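Local coordinates for protein acetyl-CoA acetyltransferase (Bacillus anthracis, PDB 3SS6) that probably catalyses the thiolase reaction, the reversible condensation of two acetyl-CoA molecules to acetoacetyl-CoA and free coenzyme A, at residues 158-168 against 236-244; 121-129 against 141-149. One frame throughout, in Å; residues are numbered along the deposited sequence. Where two conformers were deposited one is given.

Contact 1: 158-168 against 236-244; sequences MMGETAENLVE and AFRKDGSVT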
ATOM      1  N   MET A 158      -7.037  18.202  14.891  1.00 22.59           N
ATOM      2  CA  MET A 158      -6.756  17.116  15.825  1.00 25.47           C
ATOM      3  C   MET A 158      -7.408  17.375  17.186  1.00 20.21           C
ATOM      4  O   MET A 158      -7.672  18.517  17.550  1.00 25.72           O
ATOM      5  CB  MET A 158      -5.245  16.932  15.990  1.00 25.67           C
ATOM      6  CG  MET A 158      -4.498  16.718  14.684  1.00 28.24           C
ATOM      7  SD  MET A 158      -4.996  15.225  13.786  1.00 30.61           S
ATOM      8  CE  MET A 158      -4.492  13.938  14.916  1.00 25.26           C
ATOM      9  N   MET A 159      -7.667  16.312  17.938  1.00 20.96           N
ATOM     10  CA  MET A 159      -8.228  16.471  19.277  1.00 19.80           C
ATOM     11  C   MET A 159      -7.380  17.431  20.115  1.00 25.24           C
ATOM     12  O   MET A 159      -7.912  18.190  20.926  1.00 27.33           O
ATOM     13  CB  MET A 159      -8.338  15.122  19.981  1.00 21.64           C
ATOM     14  CG  MET A 159      -9.302  14.122  19.328  1.00 24.67           C
ATOM     15  SD  MET A 159     -10.997  14.744  19.215  1.00 28.80           S
ATOM     16  CE  MET A 159     -11.047  15.232  17.489  1.00 30.44           C
ATOM     17  N   GLY A 160      -6.063  17.403  19.911  1.00 24.10           N
ATOM     18  CA  GLY A 160      -5.161  18.284  20.644  1.00 22.55           C
ATOM     19  C   GLY A 160      -5.412  19.754  20.369  1.00 25.21           C
ATOM     20  O   GLY A 160      -5.234  20.610  21.245  1.00 25.49           O
ATOM     21  N   GLU A 161      -5.817  20.062  19.141  1.00 26.13           N
ATOM     22  CA  GLU A 161      -6.192  21.431  18.809  1.00 28.71           C
ATOM     23  C   GLU A 161      -7.484  21.837  19.528  1.00 26.39           C
ATOM     24  O   GLU A 161      -7.597  22.969  19.988  1.00 28.09           O
ATOM     25  CB  GLU A 161      -6.315  21.618  17.292  1.00 33.84           C
ATOM     26  CG  GLU A 161      -5.080  21.158  16.528  1.00 38.80           C
ATOM     27  CD  GLU A 161      -5.214  21.328  15.025  1.00 40.46           C
ATOM     28  OE1 GLU A 161      -5.165  20.302  14.303  1.00 34.58           O
ATOM     29  OE2 GLU A 161      -5.356  22.488  14.572  1.00 41.04           O
ATOM     30  N   THR A 162      -8.446  20.919  19.648  1.00 24.61           N
ATOM     31  CA  THR A 162      -9.672  21.239  20.384  1.00 23.67           C
ATOM     32  C   THR A 162      -9.342  21.503  21.852  1.00 26.10           C
ATOM     33  O   THR A 162     -10.018  22.281  22.520  1.00 26.85           O
ATOM     34  CB  THR A 162     -10.773  20.141  20.269  1.00 22.48           C
ATOM     35  OG1 THR A 162     -10.448  19.018  21.103  1.00 21.35           O
ATOM     36  CG2 THR A 162     -10.922  19.679  18.821  1.00 23.47           C
ATOM     37  N   ALA A 163      -8.285  20.858  22.341  1.00 25.48           N
ATOM     38  CA  ALA A 163      -7.811  21.095  23.693  1.00 23.20           C
ATOM     39  C   ALA A 163      -7.263  22.514  23.818  1.00 24.56           C
ATOM     40  O   ALA A 163      -7.556  23.215  24.796  1.00 23.49           O
ATOM     41  CB  ALA A 163      -6.755  20.057  24.089  1.00 22.77           C
ATOM     42  N   GLU A 164      -6.492  22.950  22.820  1.00 23.76           N
ATOM     43  CA  GLU A 164      -5.945  24.302  22.842  1.00 24.76           C
ATOM     44  C   GLU A 164      -7.070  25.324  22.788  1.00 26.57           C
ATOM     45  O   GLU A 164      -6.944  26.419  23.326  1.00 25.94           O
ATOM     46  CB  GLU A 164      -4.961  24.537  21.690  1.00 25.38           C
ATOM     47  CG  GLU A 164      -3.573  23.911  21.881  1.00 25.43           C
ATOM     48  CD  GLU A 164      -2.686  24.691  22.850  1.00 28.34           C
ATOM     49  OE1 GLU A 164      -3.128  25.743  23.357  1.00 29.06           O
ATOM     50  OE2 GLU A 164      -1.540  24.248  23.096  1.00 24.56           O
ATOM     51  N   ASN A 165      -8.170  24.973  22.126  1.00 26.51           N
ATOM     52  CA  ASN A 165      -9.327  25.867  22.109  1.00 26.57           C
ATOM     53  C   ASN A 165      -9.846  26.084  23.521  1.00 24.43           C
ATOM     54  O   ASN A 165     -10.244  27.189  23.884  1.00 28.50           O
ATOM     55  CB  ASN A 165     -10.444  25.324  21.208  1.00 27.37           C
ATOM     56  CG  ASN A 165     -10.103  25.418  19.727  1.00 31.32           C
ATOM     57  OD1 ASN A 165      -9.273  26.237  19.317  1.00 30.84           O
ATOM     58  ND2 ASN A 165     -10.751  24.575  18.913  1.00 28.71           N
ATOM     59  N   LEU A 166      -9.847  25.019  24.313  1.00 24.17           N
ATOM     60  CA  LEU A 166     -10.311  25.110  25.688  1.00 24.58           C
ATOM     61  C   LEU A 166      -9.311  25.873  26.558  1.00 23.47           C
ATOM     62  O   LEU A 166      -9.709  26.598  27.459  1.00 24.11           O
ATOM     63  CB  LEU A 166     -10.601  23.719  26.254  1.00 24.36           C
ATOM     64  CG  LEU A 166     -11.941  23.120  25.820  1.00 23.95           C
ATOM     65  CD1 LEU A 166     -12.078  21.684  26.322  1.00 25.32           C
ATOM     66  CD2 LEU A 166     -13.107  23.983  26.305  1.00 25.54           C
ATOM     67  N   VAL A 167      -8.019  25.710  26.270  1.00 24.10           N
ATOM     68  CA  VAL A 167      -6.973  26.463  26.959  1.00 22.93           C
ATOM     69  C   VAL A 167      -7.256  27.954  26.834  1.00 25.69           C
ATOM     70  O   VAL A 167      -7.274  28.690  27.822  1.00 26.02           O
ATOM     71  CB  VAL A 167      -5.586  26.177  26.359  1.00 23.87           C
ATOM     72  CG1 VAL A 167      -4.561  27.205  26.837  1.00 23.44           C
ATOM     73  CG2 VAL A 167      -5.136  24.766  26.711  1.00 21.63           C
ATOM     74  N   GLU A 168      -7.461  28.402  25.603  1.00 27.92           N
ATOM     75  CA  GLU A 168      -7.752  29.799  25.337  0.50 32.42           C
ATOM     76  C   GLU A 168      -9.076  30.269  25.957  1.00 31.64           C
ATOM     77  O   GLU A 168      -9.160  31.353  26.524  1.00 32.20           O
ATOM     78  CB  GLU A 168      -7.755  30.047  23.829  0.50 34.83           C
ATOM     79  CG  GLU A 168      -6.398  29.775  23.178  0.50 37.38           C
ATOM     80  CD  GLU A 168      -6.494  29.435  21.694  0.50 40.81           C
ATOM     81  OE1 GLU A 168      -7.613  29.488  21.132  0.50 43.20           O
ATOM     82  OE2 GLU A 168      -5.447  29.108  21.090  0.50 40.01           O
ATOM     83  N   ALA A 236       2.596  20.692  21.279  1.00 26.61           N
ATOM     84  CA  ALA A 236       2.354  19.680  20.252  1.00 29.62           C
ATOM     85  C   ALA A 236       1.343  20.087  19.180  1.00 32.38           C
ATOM     86  O   ALA A 236       1.305  19.480  18.105  1.00 33.71           O
ATOM     87  CB  ALA A 236       1.928  18.368  20.903  1.00 25.31           C
ATOM     88  N   PHE A 237       0.475  21.036  19.496  1.00 31.12           N
ATOM     89  CA  PHE A 237      -0.565  21.416  18.554  1.00 32.97           C
ATOM     90  C   PHE A 237      -0.611  22.857  18.061  1.00 41.11           C
ATOM     91  O   PHE A 237      -1.212  23.131  17.036  1.00 47.18           O
ATOM     92  CB  PHE A 237      -1.917  20.988  19.117  1.00 31.56           C
ATOM     93  CG  PHE A 237      -1.952  19.555  19.537  1.00 27.07           C
ATOM     94  CD1 PHE A 237      -2.226  18.562  18.624  1.00 29.14           C
ATOM     95  CD2 PHE A 237      -1.677  19.199  20.833  1.00 23.63           C
ATOM     96  CE1 PHE A 237      -2.234  17.254  19.003  1.00 25.91           C
ATOM     97  CE2 PHE A 237      -1.685  17.896  21.213  1.00 25.72           C
ATOM     98  CZ  PHE A 237      -1.967  16.919  20.302  1.00 28.64           C
ATOM     99  N   ARG A 238       0.001  23.770  18.800  1.00 40.36           N
ATOM    100  CA  ARG A 238       0.042  25.163  18.385  1.00 45.56           C
ATOM    101  C   ARG A 238       1.377  25.775  18.746  1.00 43.89           C
ATOM    102  O   ARG A 238       1.923  25.491  19.807  1.00 42.29           O
ATOM    103  CB  ARG A 238      -1.097  25.966  19.016  1.00 52.02           C
ATOM    104  CG  ARG A 238      -2.347  25.992  18.163  1.00 59.06           C
ATOM    105  CD  ARG A 238      -3.529  26.646  18.851  1.00 59.79           C
ATOM    106  NE  ARG A 238      -4.771  26.203  18.231  1.00 60.04           N
ATOM    107  CZ  ARG A 238      -5.989  26.526  18.650  1.00 58.54           C
ATOM    108  NH1 ARG A 238      -6.148  27.313  19.703  1.00 55.25           N
ATOM    109  NH2 ARG A 238      -7.048  26.058  18.009  1.00 60.12           N
ATOM    110  N   LYS A 239       1.897  26.642  17.884  1.00 46.44           N
ATOM    111  CA  LYS A 239       3.151  27.310  18.188  1.00 47.75           C
ATOM    112  C   LYS A 239       2.807  28.189  19.384  1.00 46.45           C
ATOM    113  O   LYS A 239       1.713  28.748  19.443  1.00 48.85           O
ATOM    114  CB  LYS A 239       3.615  28.163  17.011  1.00 52.98           C
ATOM    115  N   ASP A 240       3.715  28.316  20.341  1.00 44.50           N
ATOM    116  CA  ASP A 240       3.431  29.125  21.521  1.00 44.60           C
ATOM    117  C   ASP A 240       2.255  28.560  22.312  1.00 36.90           C
ATOM    118  O   ASP A 240       1.634  29.271  23.104  1.00 36.96           O
ATOM    119  CB  ASP A 240       3.149  30.580  21.128  1.00 52.23           C
ATOM    120  CG  ASP A 240       4.341  31.247  20.466  1.00 60.96           C
ATOM    121  OD1 ASP A 240       5.482  30.786  20.687  1.00 62.01           O
ATOM    122  OD2 ASP A 240       4.139  32.236  19.727  1.00 67.34           O
ATOM    123  N   GLY A 241       1.952  27.285  22.092  1.00 31.90           N
ATOM    124  CA  GLY A 241       0.891  26.620  22.819  1.00 28.98           C
ATOM    125  C   GLY A 241       1.363  26.092  24.160  1.00 28.10           C
ATOM    126  O   GLY A 241       2.471  26.415  24.609  1.00 30.32           O
ATOM    127  N   SER A 242       0.518  25.284  24.797  1.00 24.34           N
ATOM    128  CA  SER A 242       0.825  24.714  26.110  1.00 23.93           C
ATOM    129  C   SER A 242       0.449  23.239  26.230  1.00 19.96           C
ATOM    130  O   SER A 242       0.884  22.569  27.158  1.00 19.90           O
ATOM    131  CB  SER A 242       0.161  25.524  27.225  1.00 21.17           C
ATOM    132  OG  SER A 242      -1.238  25.622  27.007  1.00 24.39           O
ATOM    133  N   VAL A 243      -0.359  22.726  25.304  1.00 20.53           N
ATOM    134  CA  VAL A 243      -0.635  21.289  25.286  1.00 19.60           C
ATOM    135  C   VAL A 243       0.575  20.563  24.690  1.00 19.05           C
ATOM    136  O   VAL A 243       1.023  20.899  23.594  1.00 22.41           O
ATOM    137  CB  VAL A 243      -1.920  20.952  24.484  1.00 19.08           C
ATOM    138  CG1 VAL A 243      -2.211  19.448  24.516  1.00 19.35           C
ATOM    139  CG2 VAL A 243      -3.110  21.725  25.033  1.00 19.53           C
ATOM    140  N   THR A 244       1.102  19.583  25.423  1.00 18.53           N
ATOM    141  CA  THR A 244       2.299  18.853  25.012  1.00 19.03           C
ATOM    142  C   THR A 244       2.021  17.349  25.036  1.00 18.10           C
ATOM    143  O   THR A 244       0.955  16.907  25.461  1.00 18.50           O
ATOM    144  CB  THR A 244       3.462  19.089  25.984  1.00 19.40           C
ATOM    145  OG1 THR A 244       3.186  18.412  27.222  1.00 20.03           O
ATOM    146  CG2 THR A 244       3.651  20.581  26.264  1.00 18.79           C
TER
HETATM  147  O   HOH W   1      -6.880  24.343  15.251  1.00 44.31           O
HETATM  148  O   HOH W   2       0.187  22.746  21.724  1.00 25.78           O
HETATM  149  O   HOH W   3      -1.646  27.827  25.116  1.00 54.47           O
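Gly160, in the first turn of helix 159-170, lays its CA on the ring of Phe237, 3.3 Å from the centroid and 3° off the ring normal, a CH-pi contact over the middle of the face. With no side chain on Gly160, the ring lies directly on the helix backbone. The CB of Met158, the N-cap residue, comes near Phe237 CE1, and farther along the helix CG2 of Val243 packs against the CB of Ala163 and the CG2 of Val167. The chain of buried Glu164 bends at chi2 (-77°) and carries the carboxylate past Val243 to the loop backbone, where OE2 takes two N-H groups: Ser242 N, 2.9 Å from Glu164 OE2, on the syn lone pair, and Val243 N, also 2.9 Å from it, from above the carboxylate plane. A water between Glu164 OE2, Phe237 N and Val243 O adds a third donor, which would be expected to stabilise the carboxylate's negative charge. At the outer edge Arg238, extended from CG to NE, sets one guanidinium face on Glu164 CB. Its NH2 donates in plane to Asn165 OD1 (2.6 Å), meeting that oxygen from above the amide plane. A type II turn, Arg238 to Gly241, leads the loop back toward the helix. In this part of the thiolase N-terminal domain, helix 174-194 covers one flank, where Gln177 bonds Ser242 OG and touches Val167 and Val243; helix 322-332 packs on Leu166 and Val167, and the loop leads to strand 252-262.

Contact 2: 121-129 against 141-149; sequences MSSSPYALK and EIRDTVWEV. With SO4 (sulfate ion), chain E.
Tyr126, its CG anti to the carbonyl carbon (chi1 -87°), lays its ring over Asp144, whose carboxylate is swung anti to the backbone N (chi1 180°). Asp144 CA sits over the ring face toward the rim, 3.8 Å from the centroid, and CB lies 3.4 Å from Tyr126 CE2. The same carboxylate caps helix 145-149: OD1 accepts Val146 N from above its plane. Thr145 OG1 donates to Pro125 O (2.7 Å), a carbonyl that also receives a weak bond from Thr145 N. Between the strands of this antiparallel hairpin, Ala127 and Arg143 make a hydrogen-bonded pair, each N 2.8 Å from the other's O. Near the end of the hairpin Lys129 and Arg143 share Glu148 OE2: NZ comes on the syn lone pair at 2.7 Å, Arg143 NE on the anti side at 2.8 Å. Arg143 NH1 reaches on to Glu141, completing a salt-bridge network, and Glu141 N holds a sulfate, probably from the crystallisation liquor. The second subunit adds Asp64 to Lys129 and Arg132 to Asp144, while Gln138 of the third bonds both Tyr126 OH and Asp144 OD2. Strand 126-128 pairs with a strand of the second subunit and Ile142 with one of the third, so the hairpin serves tetramer assembly; at the other end Met121, just after strand 112-120, packs on Val146 and on Ile352 of helix 352-370.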
ATOM      1  N   MET A 121      -4.715  -0.063  19.822  1.00 10.56           N
ATOM      2  CA  MET A 121      -4.262   1.007  18.940  1.00 12.60           C
ATOM      3  C   MET A 121      -2.964   0.599  18.244  1.00 14.00           C
ATOM      4  O   MET A 121      -2.793   0.874  17.064  1.00 14.13           O
ATOM      5  CB  MET A 121      -4.133   2.326  19.711  1.00 12.82           C
ATOM      6  CG  MET A 121      -5.476   2.736  20.319  1.00 11.60           C
ATOM      7  SD  MET A 121      -5.518   4.307  21.220  1.00 14.22           S
ATOM      8  CE  MET A 121      -5.597   5.483  19.850  1.00 15.11           C
ATOM      9  N   SER A 122      -2.077  -0.087  18.970  1.00 11.44           N
ATOM     10  CA  SER A 122      -0.775  -0.483  18.437  1.00 12.51           C
ATOM     11  C   SER A 122      -0.877  -1.357  17.190  1.00 13.60           C
ATOM     12  O   SER A 122      -0.009  -1.302  16.318  1.00 15.91           O
ATOM     13  CB  SER A 122       0.049  -1.232  19.487  1.00 13.33           C
ATOM     14  OG  SER A 122       0.327  -0.438  20.634  1.00 13.32           O
ATOM     15  N   SER A 123      -1.908  -2.197  17.120  1.00 13.86           N
ATOM     16  CA  SER A 123      -2.044  -3.142  15.998  1.00 12.98           C
ATOM     17  C   SER A 123      -2.997  -2.635  14.913  1.00 13.31           C
ATOM     18  O   SER A 123      -3.319  -3.355  13.948  1.00 15.30           O
ATOM     19  CB  SER A 123      -2.503  -4.512  16.520  1.00 15.29           C
ATOM     20  OG  SER A 123      -3.756  -4.390  17.187  1.00 14.00           O
ATOM     21  N   SER A 124      -3.456  -1.397  15.053  1.00 12.31           N
ATOM     22  CA  SER A 124      -4.397  -0.841  14.083  1.00 11.70           C
ATOM     23  C   SER A 124      -3.738  -0.663  12.716  1.00 13.24           C
ATOM     24  O   SER A 124      -2.558  -0.317  12.632  1.00 14.07           O
ATOM     25  CB  SER A 124      -4.968   0.489  14.588  1.00 14.83           C
ATOM     26  OG  SER A 124      -5.805   0.257  15.711  1.00 16.23           O
ATOM     27  N   PRO A 125      -4.503  -0.909  11.639  1.00 14.04           N
ATOM     28  CA  PRO A 125      -3.941  -0.915  10.283  1.00 11.58           C
ATOM     29  C   PRO A 125      -3.750   0.463   9.666  1.00 13.30           C
ATOM     30  O   PRO A 125      -4.117   1.493  10.261  1.00 14.28           O
ATOM     31  CB  PRO A 125      -4.995  -1.691   9.485  1.00 14.27           C
ATOM     32  CG  PRO A 125      -6.275  -1.322  10.142  1.00 16.73           C
ATOM     33  CD  PRO A 125      -5.936  -1.261  11.637  1.00 14.58           C
ATOM     34  N   TYR A 126      -3.135   0.458   8.483  1.00 12.42           N
ATOM     35  CA  TYR A 126      -3.101   1.615   7.593  1.00 10.73           C
ATOM     36  C   TYR A 126      -4.107   1.380   6.469  1.00 14.37           C
ATOM     37  O   TYR A 126      -4.438   0.234   6.160  1.00 16.07           O
ATOM     38  CB  TYR A 126      -1.701   1.804   7.021  1.00 11.26           C
ATOM     39  CG  TYR A 126      -0.820   2.640   7.922  1.00 11.61           C
ATOM     40  CD1 TYR A 126      -0.256   2.093   9.071  1.00 13.21           C
ATOM     41  CD2 TYR A 126      -0.557   3.979   7.626  1.00 11.69           C
ATOM     42  CE1 TYR A 126       0.534   2.854   9.907  1.00 13.38           C
ATOM     43  CE2 TYR A 126       0.250   4.752   8.460  1.00 13.13           C
ATOM     44  CZ  TYR A 126       0.780   4.182   9.603  1.00 14.11           C
ATOM     45  OH  TYR A 126       1.578   4.924  10.443  1.00 13.15           O
ATOM     46  N   ALA A 127      -4.600   2.465   5.883  1.00 14.25           N
ATOM     47  CA  ALA A 127      -5.639   2.388   4.853  1.00 13.94           C
ATOM     48  C   ALA A 127      -5.203   3.122   3.588  1.00 15.76           C
ATOM     49  O   ALA A 127      -4.486   4.125   3.649  1.00 15.76           O
ATOM     50  CB  ALA A 127      -6.942   2.985   5.371  1.00 15.69           C
ATOM     51  N   LEU A 128      -5.654   2.620   2.442  1.00 13.50           N
ATOM     52  CA  LEU A 128      -5.475   3.312   1.165  1.00 12.82           C
ATOM     53  C   LEU A 128      -6.855   3.614   0.585  1.00 16.68           C
ATOM     54  O   LEU A 128      -7.662   2.706   0.374  1.00 19.11           O
ATOM     55  CB  LEU A 128      -4.666   2.458   0.189  1.00 13.44           C
ATOM     56  CG  LEU A 128      -3.155   2.391   0.441  1.00 19.24           C
ATOM     57  CD1 LEU A 128      -2.491   1.359  -0.471  1.00 20.82           C
ATOM     58  CD2 LEU A 128      -2.526   3.763   0.225  1.00 23.62           C
ATOM     59  N   LYS A 129      -7.128   4.890   0.336  1.00 14.49           N
ATOM     60  CA  LYS A 129      -8.447   5.307  -0.117  1.00 16.28           C
ATOM     61  C   LYS A 129      -8.623   5.267  -1.630  1.00 16.04           C
ATOM     62  O   LYS A 129      -9.759   5.257  -2.107  1.00 17.07           O
ATOM     63  CB  LYS A 129      -8.775   6.725   0.368  1.00 20.13           C
ATOM     64  CG  LYS A 129      -8.533   6.972   1.843  1.00 26.98           C
ATOM     65  CD  LYS A 129      -9.351   6.071   2.734  1.00 32.03           C
ATOM     66  CE  LYS A 129      -9.018   6.345   4.206  1.00 33.94           C
ATOM     67  NZ  LYS A 129      -9.149   7.792   4.550  1.00 29.76           N
ATOM     68  N   GLU A 141      -1.596   9.212  -0.376  1.00 17.16           N
ATOM     69  CA  GLU A 141      -1.400   9.126   1.053  1.00 18.26           C
ATOM     70  C   GLU A 141      -1.782   7.763   1.583  1.00 17.95           C
ATOM     71  O   GLU A 141      -2.846   7.254   1.275  1.00 22.08           O
ATOM     72  CB  GLU A 141      -2.277  10.156   1.764  1.00 27.68           C
ATOM     73  CG  GLU A 141      -1.559  11.364   2.303  1.00 38.48           C
ATOM     74  CD  GLU A 141      -2.341  12.046   3.408  1.00 42.33           C
ATOM     75  OE1 GLU A 141      -3.545  12.287   3.218  1.00 47.70           O
ATOM     76  OE2 GLU A 141      -1.757  12.337   4.464  1.00 40.56           O
ATOM     77  N   ILE A 142      -0.913   7.173   2.387  1.00 15.15           N
ATOM     78  CA  ILE A 142      -1.295   5.957   3.081  1.00 14.08           C
ATOM     79  C   ILE A 142      -1.647   6.372   4.510  1.00 13.75           C
ATOM     80  O   ILE A 142      -0.829   6.941   5.225  1.00 16.18           O
ATOM     81  CB  ILE A 142      -0.201   4.865   3.020  1.00 18.89           C
ATOM     82  CG1 ILE A 142      -0.674   3.616   3.757  1.00 17.76           C
ATOM     83  CG2 ILE A 142       1.114   5.356   3.587  1.00 22.76           C
ATOM     84  CD1 ILE A 142       0.193   2.408   3.500  1.00 22.42           C
ATOM     85  N   ARG A 143      -2.891   6.118   4.895  1.00 13.59           N
ATOM     86  CA  ARG A 143      -3.460   6.762   6.073  1.00 13.33           C
ATOM     87  C   ARG A 143      -3.384   5.906   7.322  1.00 13.95           C
ATOM     88  O   ARG A 143      -3.773   4.743   7.334  1.00 13.71           O
ATOM     89  CB  ARG A 143      -4.917   7.144   5.790  1.00 16.21           C
ATOM     90  CG  ARG A 143      -5.078   8.070   4.589  1.00 18.84           C
ATOM     91  CD  ARG A 143      -4.791   9.529   4.950  1.00 20.59           C
ATOM     92  NE  ARG A 143      -5.809  10.072   5.850  1.00 22.67           N
ATOM     93  CZ  ARG A 143      -5.856  11.340   6.251  1.00 29.01           C
ATOM     94  NH1 ARG A 143      -4.942  12.205   5.831  1.00 30.51           N
ATOM     95  NH2 ARG A 143      -6.817  11.748   7.074  1.00 30.58           N
ATOM     96  N   ASP A 144      -2.860   6.498   8.387  1.00 12.38           N
ATOM     97  CA  ASP A 144      -2.801   5.825   9.678  1.00 10.79           C
ATOM     98  C   ASP A 144      -4.185   5.902  10.324  1.00 11.61           C
ATOM     99  O   ASP A 144      -4.679   6.999  10.600  1.00 13.12           O
ATOM    100  CB  ASP A 144      -1.779   6.563  10.552  1.00 12.90           C
ATOM    101  CG  ASP A 144      -1.630   5.953  11.935  1.00 13.03           C
ATOM    102  OD1 ASP A 144      -2.461   5.109  12.332  1.00 14.33           O
ATOM    103  OD2 ASP A 144      -0.652   6.314  12.617  1.00 17.69           O
ATOM    104  N   THR A 145      -4.832   4.756  10.531  1.00 11.56           N
ATOM    105  CA  THR A 145      -6.187   4.766  11.105  1.00 14.27           C
ATOM    106  C   THR A 145      -6.239   5.375  12.513  1.00 13.65           C
ATOM    107  O   THR A 145      -7.252   5.957  12.901  1.00 13.48           O
ATOM    108  CB  THR A 145      -6.844   3.365  11.124  1.00 14.13           C
ATOM    109  OG1 THR A 145      -6.031   2.451  11.871  1.00 14.68           O
ATOM    110  CG2 THR A 145      -7.032   2.847   9.704  1.00 16.86           C
ATOM    111  N   VAL A 146      -5.157   5.244  13.268  1.00 12.93           N
ATOM    112  CA  VAL A 146      -5.097   5.855  14.596  1.00 14.43           C
ATOM    113  C   VAL A 146      -5.080   7.378  14.435  1.00 16.22           C
ATOM    114  O   VAL A 146      -5.822   8.101  15.104  1.00 14.57           O
ATOM    115  CB  VAL A 146      -3.855   5.388  15.378  1.00 14.63           C
ATOM    116  CG1 VAL A 146      -3.630   6.260  16.626  1.00 16.20           C
ATOM    117  CG2 VAL A 146      -3.976   3.920  15.758  1.00 14.64           C
ATOM    118  N   TRP A 147      -4.251   7.875  13.523  1.00 14.12           N
ATOM    119  CA  TRP A 147      -4.141   9.317  13.341  1.00 12.00           C
ATOM    120  C   TRP A 147      -5.433   9.915  12.782  1.00 12.88           C
ATOM    121  O   TRP A 147      -5.762  11.065  13.075  1.00 18.42           O
ATOM    122  CB  TRP A 147      -2.940   9.660  12.445  1.00 14.60           C
ATOM    123  CG  TRP A 147      -2.242  10.939  12.819  1.00 16.64           C
ATOM    124  CD1 TRP A 147      -2.240  12.109  12.117  1.00 18.54           C
ATOM    125  CD2 TRP A 147      -1.440  11.166  13.983  1.00 18.02           C
ATOM    126  NE1 TRP A 147      -1.483  13.058  12.782  1.00 22.08           N
ATOM    127  CE2 TRP A 147      -0.984  12.497  13.926  1.00 21.85           C
ATOM    128  CE3 TRP A 147      -1.063  10.368  15.066  1.00 21.72           C
ATOM    129  CZ2 TRP A 147      -0.168  13.049  14.916  1.00 23.55           C
ATOM    130  CZ3 TRP A 147      -0.255  10.919  16.052  1.00 23.83           C
ATOM    131  CH2 TRP A 147       0.179  12.245  15.969  1.00 22.27           C
ATOM    132  N   GLU A 148      -6.169   9.139  11.980  1.00 15.16           N
ATOM    133  CA  GLU A 148      -7.449   9.590  11.432  1.00 13.49           C
ATOM    134  C   GLU A 148      -8.496   9.734  12.524  1.00 16.26           C
ATOM    135  O   GLU A 148      -9.264  10.696  12.546  1.00 15.62           O
ATOM    136  CB  GLU A 148      -7.992   8.596  10.399  1.00 17.21           C
ATOM    137  CG  GLU A 148      -7.238   8.599   9.089  1.00 17.13           C
ATOM    138  CD  GLU A 148      -8.008   7.946   7.958  1.00 20.60           C
ATOM    139  OE1 GLU A 148      -8.705   6.951   8.219  1.00 22.32           O
ATOM    140  OE2 GLU A 148      -7.896   8.430   6.807  1.00 21.76           O
ATOM    141  N   VAL A 149      -8.536   8.759  13.418  1.00 17.04           N
ATOM    142  CA  VAL A 149      -9.580   8.742  14.434  1.00 21.01           C
ATOM    143  C   VAL A 149      -9.372   9.883  15.441  1.00 20.83           C
ATOM    144  O   VAL A 149     -10.309  10.273  16.144  1.00 24.09           O
ATOM    145  CB  VAL A 149      -9.692   7.336  15.095  1.00 24.02           C
ATOM    146  CG1 VAL A 149      -8.698   7.175  16.233  1.00 19.66           C
ATOM    147  CG2 VAL A 149     -11.116   7.060  15.562  1.00 28.79           C
TER
HETATM  148  S   SO4 E 394      -5.004  10.228  -1.286  0.50 28.31           S
HETATM  149  O1  SO4 E 394      -6.092   9.573  -0.550  0.50 26.12           O
HETATM  150  O2  SO4 E 394      -4.428  11.272  -0.448  0.50 27.60           O
HETATM  151  O3  SO4 E 394      -3.967   9.278  -1.634  0.50 20.83           O
HETATM  152  O4  SO4 E 394      -5.537  10.826  -2.504  0.50 32.38           O
HETATM  153  O   HOH W   4      -5.209   6.921   0.695  1.00 24.63           O

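Overall arrangement
Both contacts belong to the N-terminal thiolase domain and lie well away from the centre of the chain. Contact 2 is buried in the assembled tetramer, where it meets mainly the second and third subunits, the fourth only through Leu128; contact 1, partly buried, is touched by no other chain and fastens a loop to a helix within one subunit. Strand pairing carries contact 2, with a charge network beside it, whereas in contact 1 a buried glutamate grips loop backbone and an arginine closes the outer side. Helices 145-149 and 159-170 follow each other in sequence, and the two sites, centres about 22 Å apart, meet where Met158 CE packs 3.6 Å from Trp147 O.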